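Local coordinates for protein methylxanthine N3-demethylase NdmB (Pseudomonas putida, PDB 6ICL) that removes the N3-methyl group of theobromine and related methylxanthines as a Rieske non-heme iron oxygenase, releasing formaldehyde in bacterial caffeine degradation, at residues 24-29 / 341-346; 146-151 / 158-163; 346-351 / 361-366. One frame throughout, in Å; residues are numbered along the deposited sequence.

Contact 1: residues 24-29 / 341-346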
loop_
_atom_site.group_PDB
_atom_site.type_symbol
_atom_site.label_atom_id
_atom_site.label_comp_id
_atom_site.label_asym_id
_atom_site.label_seq_id
_atom_site.Cartn_x
_atom_site.Cartn_y
_atom_site.Cartn_z
ATOM N N LYS A 24 1.406 -37.786 9.799
ATOM C CA LYS A 24 0.790 -38.131 11.074
ATOM C C LYS A 24 -0.683 -37.660 11.320
ATOM O O LYS A 24 -1.079 -37.481 12.475
ATOM C CB LYS A 24 1.707 -37.579 12.161
ATOM C CG LYS A 24 2.947 -36.907 11.559
ATOM C CD LYS A 24 3.868 -36.302 12.620
ATOM C CE LYS A 24 3.098 -35.357 13.543
ATOM N NZ LYS A 24 3.805 -34.076 13.855
ATOM N N PRO A 25 -1.507 -37.483 10.280
ATOM C CA PRO A 25 -2.862 -36.972 10.515
ATOM C C PRO A 25 -3.871 -38.067 10.821
ATOM O O PRO A 25 -3.809 -39.175 10.289
ATOM C CB PRO A 25 -3.201 -36.290 9.180
ATOM C CG PRO A 25 -2.561 -37.158 8.184
ATOM C CD PRO A 25 -1.275 -37.665 8.832
ATOM N N LEU A 26 -4.829 -37.730 11.693
ATOM C CA LEU A 26 -5.883 -38.682 12.040
ATOM C C LEU A 26 -6.751 -39.024 10.833
ATOM O O LEU A 26 -7.051 -40.196 10.576
ATOM C CB LEU A 26 -6.751 -38.121 13.167
ATOM C CG LEU A 26 -7.983 -38.969 13.483
ATOM C CD1 LEU A 26 -7.567 -40.239 14.177
ATOM C CD2 LEU A 26 -8.994 -38.220 14.330
ATOM N N LEU A 27 -7.171 -38.014 10.075
ATOM C CA LEU A 27 -8.205 -38.189 9.055
ATOM C C LEU A 27 -7.544 -38.101 7.681
ATOM O O LEU A 27 -7.606 -37.071 7.009
ATOM C CB LEU A 27 -9.312 -37.151 9.231
ATOM C CG LEU A 27 -9.927 -37.164 10.633
ATOM C CD1 LEU A 27 -10.730 -35.894 10.885
ATOM C CD2 LEU A 27 -10.788 -38.416 10.810
ATOM N N GLU A 28 -6.956 -39.221 7.255
ATOM C CA GLU A 28 -6.148 -39.258 6.037
ATOM C C GLU A 28 -7.007 -39.130 4.787
ATOM O O GLU A 28 -6.617 -38.458 3.829
ATOM C CB GLU A 28 -5.370 -40.572 5.997
ATOM C CG GLU A 28 -4.020 -40.523 5.354
ATOM C CD GLU A 28 -3.138 -41.646 5.864
ATOM O OE1 GLU A 28 -3.601 -42.412 6.747
ATOM O OE2 GLU A 28 -1.990 -41.759 5.390
ATOM N N ASP A 29 -8.167 -39.781 4.775
ATOM C CA ASP A 29 -9.021 -39.860 3.594
ATOM C C ASP A 29 -10.203 -38.922 3.763
ATOM O O ASP A 29 -10.875 -38.957 4.795
ATOM C CB ASP A 29 -9.533 -41.289 3.385
ATOM C CG ASP A 29 -10.110 -41.504 2.001
ATOM O OD1 ASP A 29 -11.262 -41.094 1.745
ATOM O OD2 ASP A 29 -9.398 -42.081 1.157
ATOM N N GLN A 341 -15.052 -37.881 21.110
ATOM C CA GLN A 341 -16.182 -38.502 20.415
ATOM C C GLN A 341 -16.341 -37.950 19.000
ATOM O O GLN A 341 -16.708 -38.680 18.068
ATOM C CB GLN A 341 -17.463 -38.292 21.224
ATOM C CG GLN A 341 -17.440 -39.051 22.543
ATOM C CD GLN A 341 -17.058 -40.512 22.331
ATOM O OE1 GLN A 341 -17.659 -41.212 21.510
ATOM N NE2 GLN A 341 -16.042 -40.964 23.046
ATOM N N PHE A 342 -16.047 -36.664 18.820
ATOM C CA PHE A 342 -16.087 -36.058 17.491
ATOM C C PHE A 342 -15.032 -36.679 16.583
ATOM O O PHE A 342 -15.322 -37.105 15.453
ATOM C CB PHE A 342 -15.878 -34.551 17.650
ATOM C CG PHE A 342 -15.883 -33.767 16.360
ATOM C CD1 PHE A 342 -17.066 -33.568 15.649
ATOM C CD2 PHE A 342 -14.721 -33.155 15.913
ATOM C CE1 PHE A 342 -17.068 -32.798 14.480
ATOM C CE2 PHE A 342 -14.709 -32.375 14.743
ATOM C CZ PHE A 342 -15.890 -32.197 14.032
ATOM N N ARG A 343 -13.797 -36.749 17.071
ATOM C CA ARG A 343 -12.724 -37.379 16.306
ATOM C C ARG A 343 -13.022 -38.848 16.008
ATOM O O ARG A 343 -12.773 -39.325 14.893
ATOM C CB ARG A 343 -11.411 -37.234 17.069
ATOM C CG ARG A 343 -11.021 -35.790 17.254
ATOM C CD ARG A 343 -9.742 -35.621 17.995
ATOM N NE ARG A 343 -9.404 -34.210 18.022
ATOM C CZ ARG A 343 -8.172 -33.723 18.005
ATOM N NH1 ARG A 343 -7.138 -34.543 17.960
ATOM N NH2 ARG A 343 -7.972 -32.414 18.012
ATOM N N LYS A 344 -13.573 -39.578 16.984
ATOM C CA LYS A 344 -13.925 -40.983 16.763
ATOM C C LYS A 344 -14.892 -41.130 15.606
ATOM O O LYS A 344 -14.696 -41.962 14.714
ATOM C CB LYS A 344 -14.552 -41.584 18.022
ATOM C CG LYS A 344 -13.586 -41.930 19.137
ATOM C CD LYS A 344 -14.246 -42.941 20.103
ATOM C CE LYS A 344 -13.399 -43.208 21.363
ATOM N NZ LYS A 344 -12.089 -43.873 21.086
ATOM N N TRP A 345 -15.964 -40.335 15.611
ATOM C CA TRP A 345 -16.967 -40.503 14.573
ATOM C C TRP A 345 -16.450 -40.020 13.227
ATOM O O TRP A 345 -16.760 -40.630 12.200
ATOM C CB TRP A 345 -18.258 -39.789 14.965
ATOM C CG TRP A 345 -19.464 -40.293 14.249
ATOM C CD1 TRP A 345 -19.508 -41.293 13.314
ATOM C CD2 TRP A 345 -20.806 -39.834 14.409
ATOM N NE1 TRP A 345 -20.798 -41.467 12.873
ATOM C CE2 TRP A 345 -21.614 -40.589 13.533
ATOM C CE3 TRP A 345 -21.404 -38.844 15.196
ATOM C CZ2 TRP A 345 -22.981 -40.393 13.425
ATOM C CZ3 TRP A 345 -22.776 -38.658 15.096
ATOM C CH2 TRP A 345 -23.547 -39.435 14.223
ATOM N N HIS A 346 -15.623 -38.967 13.209
ATOM C CA HIS A 346 -15.009 -38.547 11.952
ATOM C C HIS A 346 -14.149 -39.667 11.371
ATOM O O HIS A 346 -14.232 -39.969 10.178
ATOM C CB HIS A 346 -14.181 -37.271 12.157
ATOM C CG HIS A 346 -14.889 -36.021 11.738
ATOM N ND1 HIS A 346 -14.727 -35.465 10.484
ATOM C CD2 HIS A 346 -15.774 -35.228 12.394
ATOM C CE1 HIS A 346 -15.477 -34.379 10.389
ATOM N NE2 HIS A 346 -16.121 -34.212 11.533
#
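The N-terminal arm of this Rieske oxygenase, a loop that precedes strand 37-42, packs against the long helix 337-355, and L26 and L27 are the two side chains that it sets down on R343 and H346. Both leucines point from the loop toward the helix, and their partners stand one turn apart on it. L26 uses a single methyl, CD2, which rests on the aliphatic base of R343 with CD2 of L26 to CB of R343 at 3.8 Å; the two side chains cross obliquely. The guanidinium takes no part in this touch. R343 runs extended from CG to NE, which carries its charge past the leucine to salt bridges with E190 at NE and E330 at NH2, while R85 of the second subunit, a like charge that lines that subunit's [2Fe-2S] pocket, comes close to NH2. Two carboxylates on one guanidinium probably offset that proximity.

L27 is the more deeply buried leucine and brings both methyls. Its CG lies anti to the carbonyl carbon (chi1 -55°), and from there the branch meets the root of H346 at about a right angle: CD2 of L27 is 3.6 Å from the backbone C of H346, and CD1 of L27 is 3.9 Å from CB of H346. The imidazole itself leads away from the loop and is fixed by bonds at both nitrogens, ND1 to the hydroxyl of Y32 and NE2 to the carbonyl of P255, so both polar atoms of this buried ring are satisfied. Across the two segments the contact is purely apolar, and it joins the arm to the catalytic-domain helix. Within the helix, CD2 of H346 lies over one face of the F342 ring, 3.4 Å above its plane and displaced toward the rim.

Contact 2: residues 146-151 / 158-163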
loop_
_atom_site.group_PDB
_atom_site.type_symbol
_atom_site.label_atom_id
_atom_site.label_comp_id
_atom_site.label_asym_id
_atom_site.label_seq_id
_atom_site.Cartn_x
_atom_site.Cartn_y
_atom_site.Cartn_z
ATOM N N ILE A 146 -29.201 -19.757 3.783
ATOM C CA ILE A 146 -27.847 -20.180 3.467
ATOM C C ILE A 146 -27.914 -21.136 2.286
ATOM O O ILE A 146 -28.880 -21.894 2.159
ATOM C CB ILE A 146 -27.185 -20.829 4.697
ATOM C CG1 ILE A 146 -26.810 -19.731 5.704
ATOM C CG2 ILE A 146 -25.981 -21.663 4.285
ATOM C CD1 ILE A 146 -26.264 -20.260 7.036
ATOM N N VAL A 147 -26.917 -21.075 1.400
ATOM C CA VAL A 147 -26.826 -21.976 0.254
ATOM C C VAL A 147 -26.000 -23.206 0.623
ATOM O O VAL A 147 -24.820 -23.091 0.980
ATOM C CB VAL A 147 -26.215 -21.264 -0.960
ATOM C CG1 VAL A 147 -26.225 -22.192 -2.181
ATOM C CG2 VAL A 147 -26.964 -19.964 -1.245
ATOM N N TRP A 148 -26.612 -24.386 0.495
ATOM C CA TRP A 148 -26.011 -25.669 0.841
ATOM C C TRP A 148 -25.776 -26.477 -0.420
ATOM O O TRP A 148 -26.601 -26.473 -1.341
ATOM C CB TRP A 148 -26.927 -26.472 1.773
ATOM C CG TRP A 148 -27.247 -25.773 3.014
ATOM C CD1 TRP A 148 -28.262 -24.875 3.224
ATOM C CD2 TRP A 148 -26.540 -25.878 4.241
ATOM N NE1 TRP A 148 -28.234 -24.426 4.522
ATOM C CE2 TRP A 148 -27.182 -25.030 5.169
ATOM C CE3 TRP A 148 -25.425 -26.619 4.656
ATOM C CZ2 TRP A 148 -26.737 -24.891 6.478
ATOM C CZ3 TRP A 148 -24.994 -26.492 5.952
ATOM C CH2 TRP A 148 -25.646 -25.633 6.854
ATOM N N VAL A 149 -24.662 -27.182 -0.457
ATOM C CA VAL A 149 -24.310 -28.035 -1.576
ATOM C C VAL A 149 -23.873 -29.388 -1.025
ATOM O O VAL A 149 -23.158 -29.463 -0.021
ATOM C CB VAL A 149 -23.182 -27.425 -2.440
ATOM C CG1 VAL A 149 -22.794 -28.382 -3.573
ATOM C CG2 VAL A 149 -23.577 -26.045 -2.991
ATOM N N ARG A 150 -24.287 -30.454 -1.706
ATOM C CA ARG A 150 -23.814 -31.805 -1.435
ATOM C C ARG A 150 -23.233 -32.355 -2.726
ATOM O O ARG A 150 -23.932 -32.437 -3.740
ATOM C CB ARG A 150 -24.938 -32.704 -0.910
ATOM C CG ARG A 150 -24.485 -34.169 -0.711
ATOM C CD ARG A 150 -25.571 -35.001 -0.041
ATOM N NE ARG A 150 -26.764 -35.127 -0.872
ATOM C CZ ARG A 150 -27.879 -35.754 -0.493
ATOM N NH1 ARG A 150 -27.966 -36.310 0.718
ATOM N NH2 ARG A 150 -28.918 -35.815 -1.319
ATOM N N LEU A 151 -21.946 -32.702 -2.695
ATOM C CA LEU A 151 -21.266 -33.087 -3.915
ATOM C C LEU A 151 -21.614 -34.493 -4.362
ATOM O O LEU A 151 -21.547 -34.781 -5.562
ATOM C CB LEU A 151 -19.758 -32.982 -3.734
ATOM C CG LEU A 151 -19.244 -31.556 -3.560
ATOM C CD1 LEU A 151 -17.723 -31.590 -3.418
ATOM C CD2 LEU A 151 -19.688 -30.679 -4.747
ATOM N N THR A 158 -27.704 -38.393 4.190
ATOM C CA THR A 158 -27.360 -37.180 4.916
ATOM C C THR A 158 -28.386 -36.094 4.619
ATOM O O THR A 158 -29.034 -36.093 3.565
ATOM C CB THR A 158 -25.941 -36.696 4.547
ATOM O OG1 THR A 158 -25.837 -36.557 3.123
ATOM C CG2 THR A 158 -24.875 -37.698 5.039
ATOM N N GLN A 159 -28.545 -35.171 5.560
ATOM C CA GLN A 159 -29.473 -34.062 5.379
ATOM C C GLN A 159 -28.815 -32.752 5.802
ATOM O O GLN A 159 -27.730 -32.730 6.395
ATOM C CB GLN A 159 -30.768 -34.280 6.166
ATOM C CG GLN A 159 -30.600 -34.375 7.663
ATOM C CD GLN A 159 -31.920 -34.744 8.340
ATOM O OE1 GLN A 159 -32.995 -34.465 7.807
ATOM N NE2 GLN A 159 -31.841 -35.379 9.503
ATOM N N ILE A 160 -29.498 -31.655 5.502
ATOM C CA ILE A 160 -28.957 -30.331 5.817
ATOM C C ILE A 160 -28.940 -30.140 7.331
ATOM O O ILE A 160 -29.937 -30.453 8.010
ATOM C CB ILE A 160 -29.774 -29.239 5.127
ATOM C CG1 ILE A 160 -29.531 -29.303 3.619
ATOM C CG2 ILE A 160 -29.414 -27.850 5.698
ATOM C CD1 ILE A 160 -30.575 -28.608 2.782
ATOM N N PRO A 161 -27.840 -29.641 7.881
ATOM C CA PRO A 161 -27.703 -29.522 9.332
ATOM C C PRO A 161 -28.896 -28.906 10.042
ATOM O O PRO A 161 -29.637 -28.079 9.498
ATOM C CB PRO A 161 -26.458 -28.641 9.477
ATOM C CG PRO A 161 -25.560 -29.189 8.345
ATOM C CD PRO A 161 -26.537 -29.485 7.200
ATOM N N TYR A 162 -29.027 -29.302 11.304
ATOM C CA TYR A 162 -30.112 -28.856 12.149
ATOM C C TYR A 162 -29.847 -27.468 12.722
ATOM O O TYR A 162 -28.794 -27.219 13.318
ATOM C CB TYR A 162 -30.292 -29.857 13.295
ATOM C CG TYR A 162 -31.341 -29.414 14.259
ATOM C CD1 TYR A 162 -32.703 -29.546 13.942
ATOM C CD2 TYR A 162 -30.988 -28.834 15.466
ATOM C CE1 TYR A 162 -33.665 -29.123 14.810
ATOM C CE2 TYR A 162 -31.941 -28.410 16.344
ATOM C CZ TYR A 162 -33.272 -28.561 16.018
ATOM O OH TYR A 162 -34.202 -28.126 16.912
ATOM N N LEU A 163 -30.838 -26.588 12.606
ATOM C CA LEU A 163 -30.888 -25.333 13.339
ATOM C C LEU A 163 -32.281 -25.204 13.936
ATOM O O LEU A 163 -33.273 -25.477 13.265
ATOM C CB LEU A 163 -30.592 -24.123 12.437
ATOM C CG LEU A 163 -31.147 -22.760 12.860
ATOM C CD1 LEU A 163 -30.371 -22.173 14.025
ATOM C CD2 LEU A 163 -31.190 -21.779 11.670
#
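I160 sets its CG2 methyl over one face of W148, the apolar half of a contact in which the last strand of the Rieske-domain sheet is covered by the chain that leaves it. The methyl makes a CH-pi contact with the five-membered ring, 3.7 Å from the centroid and 11° off the normal. I146 presses its own CG2 on the opposite face, so the indole is held between two isoleucine methyls. P161 meets the six-membered ring obliquely, with CD of P161 3.6 Å from CZ3 of W148. The indole NE1 is satisfied by the carbonyl of K143. An alanine in place of W148 would probably open a gap between I160, P161 and I146 and leave the K143 carbonyl without its indole donor.

The polar half is a hydrogen bond from R150 NH1 to T158 OG1, 3.2 Å long with an N-H...O angle of 163°; the hydroxyl lies in the guanidinium plane. A bend at chi3 (65°) turns the otherwise extended arginine toward the threonine. R150 NH2 forms a salt bridge with D139, so the arginine is held by D139 as well as by T158, and the hydroxyl has a second partner in the carbonyl of H35.

Strand 146-150 pairs with 37-42 and 137-143 in the six-stranded sheet; I160 also touches W37 and K143 on these neighbours, while W148 reaches W274 and T276 of strand 270-281 and P161 meets S257 of strand 257-264, where the Rieske domain meets the catalytic-domain sheet.

Contact 3: residues 346-351 / 361-366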
loop_
_atom_site.group_PDB
_atom_site.type_symbol
_atom_site.label_atom_id
_atom_site.label_comp_id
_atom_site.label_asym_id
_atom_site.label_seq_id
_atom_site.Cartn_x
_atom_site.Cartn_y
_atom_site.Cartn_z
ATOM N N HIS A 346 -15.623 -38.967 13.209
ATOM C CA HIS A 346 -15.009 -38.547 11.952
ATOM C C HIS A 346 -14.149 -39.667 11.371
ATOM O O HIS A 346 -14.232 -39.969 10.178
ATOM C CB HIS A 346 -14.181 -37.271 12.157
ATOM C CG HIS A 346 -14.889 -36.021 11.738
ATOM N ND1 HIS A 346 -14.727 -35.465 10.484
ATOM C CD2 HIS A 346 -15.774 -35.228 12.394
ATOM C CE1 HIS A 346 -15.477 -34.379 10.389
ATOM N NE2 HIS A 346 -16.121 -34.212 11.533
ATOM N N LYS A 347 -13.331 -40.314 12.213
ATOM C CA LYS A 347 -12.462 -41.387 11.723
ATOM C C LYS A 347 -13.274 -42.553 11.187
ATOM O O LYS A 347 -12.943 -43.128 10.145
ATOM C CB LYS A 347 -11.535 -41.878 12.839
ATOM C CG LYS A 347 -10.500 -42.906 12.371
ATOM C CD LYS A 347 -9.599 -42.283 11.313
ATOM C CE LYS A 347 -8.481 -43.205 10.857
ATOM N NZ LYS A 347 -7.806 -42.669 9.623
ATOM N N GLU A 348 -14.340 -42.915 11.896
ATOM C CA GLU A 348 -15.181 -44.023 11.468
ATOM C C GLU A 348 -15.888 -43.697 10.157
ATOM O O GLU A 348 -15.961 -44.541 9.252
ATOM C CB GLU A 348 -16.181 -44.337 12.580
ATOM C CG GLU A 348 -17.268 -45.335 12.225
ATOM C CD GLU A 348 -18.274 -45.484 13.350
ATOM O OE1 GLU A 348 -17.874 -45.364 14.540
ATOM O OE2 GLU A 348 -19.468 -45.693 13.039
ATOM N N LEU A 349 -16.404 -42.466 10.038
ATOM C CA LEU A 349 -17.026 -42.018 8.794
ATOM C C LEU A 349 -16.031 -42.021 7.646
ATOM O O LEU A 349 -16.357 -42.447 6.532
ATOM C CB LEU A 349 -17.609 -40.620 8.978
ATOM C CG LEU A 349 -18.805 -40.559 9.906
ATOM C CD1 LEU A 349 -18.999 -39.133 10.414
ATOM C CD2 LEU A 349 -20.051 -41.054 9.189
ATOM N N SER A 350 -14.813 -41.550 7.897
ATOM C CA SER A 350 -13.788 -41.552 6.859
ATOM C C SER A 350 -13.512 -42.965 6.351
ATOM O O SER A 350 -13.338 -43.183 5.145
ATOM C CB SER A 350 -12.512 -40.922 7.415
ATOM O OG SER A 350 -11.426 -41.088 6.531
ATOM N N LEU A 351 -13.459 -43.939 7.262
ATOM C CA LEU A 351 -13.195 -45.316 6.850
ATOM C C LEU A 351 -14.422 -45.937 6.203
ATOM O O LEU A 351 -14.301 -46.635 5.191
ATOM C CB LEU A 351 -12.750 -46.147 8.049
ATOM C CG LEU A 351 -11.461 -45.678 8.704
ATOM C CD1 LEU A 351 -11.320 -46.293 10.086
ATOM C CD2 LEU A 351 -10.315 -46.066 7.815
ATOM N N ARG A 361 -23.615 -45.700 5.401
ATOM C CA ARG A 361 -24.969 -45.465 5.896
ATOM C C ARG A 361 -25.122 -45.959 7.326
ATOM O O ARG A 361 -25.831 -45.341 8.135
ATOM C CB ARG A 361 -25.998 -46.137 4.984
ATOM C CG ARG A 361 -26.066 -45.572 3.566
ATOM C CD ARG A 361 -27.046 -46.354 2.682
ATOM N NE ARG A 361 -28.353 -46.511 3.308
ATOM C CZ ARG A 361 -29.372 -45.675 3.143
ATOM N NH1 ARG A 361 -29.239 -44.607 2.365
ATOM N NH2 ARG A 361 -30.521 -45.903 3.765
ATOM N N ASP A 362 -24.459 -47.073 7.659
ATOM C CA ASP A 362 -24.502 -47.580 9.026
ATOM C C ASP A 362 -23.841 -46.604 9.980
ATOM O O ASP A 362 -24.381 -46.302 11.053
ATOM C CB ASP A 362 -23.817 -48.945 9.108
ATOM C CG ASP A 362 -24.729 -50.083 8.689
ATOM O OD1 ASP A 362 -25.970 -49.938 8.794
ATOM O OD2 ASP A 362 -24.194 -51.128 8.266
ATOM N N SER A 363 -22.663 -46.105 9.606
ATOM C CA SER A 363 -21.944 -45.170 10.462
ATOM C C SER A 363 -22.747 -43.887 10.687
ATOM O O SER A 363 -22.855 -43.406 11.823
ATOM C CB SER A 363 -20.582 -44.864 9.855
ATOM O OG SER A 363 -19.880 -43.961 10.694
ATOM N N VAL A 364 -23.338 -43.333 9.619
ATOM C CA VAL A 364 -24.138 -42.109 9.748
ATOM C C VAL A 364 -25.375 -42.361 10.602
ATOM O O VAL A 364 -25.693 -41.591 11.517
ATOM C CB VAL A 364 -24.542 -41.569 8.358
ATOM C CG1 VAL A 364 -25.531 -40.424 8.498
ATOM C CG2 VAL A 364 -23.344 -41.121 7.542
ATOM N N LEU A 365 -26.113 -43.436 10.295
ATOM C CA LEU A 365 -27.484 -43.583 10.781
ATOM C C LEU A 365 -27.628 -44.359 12.089
ATOM O O LEU A 365 -28.685 -44.262 12.729
ATOM C CB LEU A 365 -28.330 -44.263 9.705
ATOM C CG LEU A 365 -28.469 -43.461 8.415
ATOM C CD1 LEU A 365 -28.965 -44.363 7.293
ATOM C CD2 LEU A 365 -29.424 -42.294 8.641
ATOM N N THR A 366 -26.621 -45.117 12.511
ATOM C CA THR A 366 -26.754 -45.934 13.722
ATOM C C THR A 366 -26.690 -45.070 14.977
ATOM O O THR A 366 -25.653 -44.461 15.266
ATOM C CB THR A 366 -25.656 -46.996 13.776
ATOM O OG1 THR A 366 -25.823 -47.924 12.695
ATOM C CG2 THR A 366 -25.694 -47.731 15.107
#
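S363 holds OG anti to its own nitrogen (chi1 -180°), and E348, with CG likewise turned away from N and the chain extended beyond it, brings its carboxylate alongside that hydroxyl. The serine donates the hydrogen bond, OG of S363 to OE2 of E348 at 2.9 Å, and meets the oxygen from above the carboxylate plane, 40° out of it. L349 lies next to this pair: its CD2 methyl is 3.3 Å from S363 OG and 3.7 Å from CG2 of V364, the leucine and valine side chains crossing at about a right angle. These side chains join helices 337-355 and 357-365 in a helical hairpin, whose short segments run nearly antiparallel (155°) with axes 9.2 Å apart. The CA atoms of L349 and S363 come nearest, 6.1 Å apart. Where the second helix ends, T366 donates from both N and OG1 to the carbonyl of D362, from opposite faces of its plane.

The other carboxylate oxygen of E348, OE1, makes a salt bridge with R221. OE1 thus pairs with R221 and OE2 takes the serine hydroxyl, which probably holds the flat group from turning, and the arginine's charge probably keeps the glutamate ionised.

From the N terminus, the arm at 24-29 is the first modelled part of the chain, and contact 1 closes a very long loop by joining it to helix 337-355, with the Rieske domain and most of the catalytic domain in between. Contact 2 falls within that span and closes a short loop of its own, tying the last Rieske strand to the linker that enters the catalytic domain. Contact 3 follows in series, folding the C-terminal helix 357-365 back on helix 337-355. Contacts 1 and 3 share H346 and touch further where K347 and S350 meet the arm's carbonyls; contact 2 touches neither, its centre about 17 Å from that of contact 3.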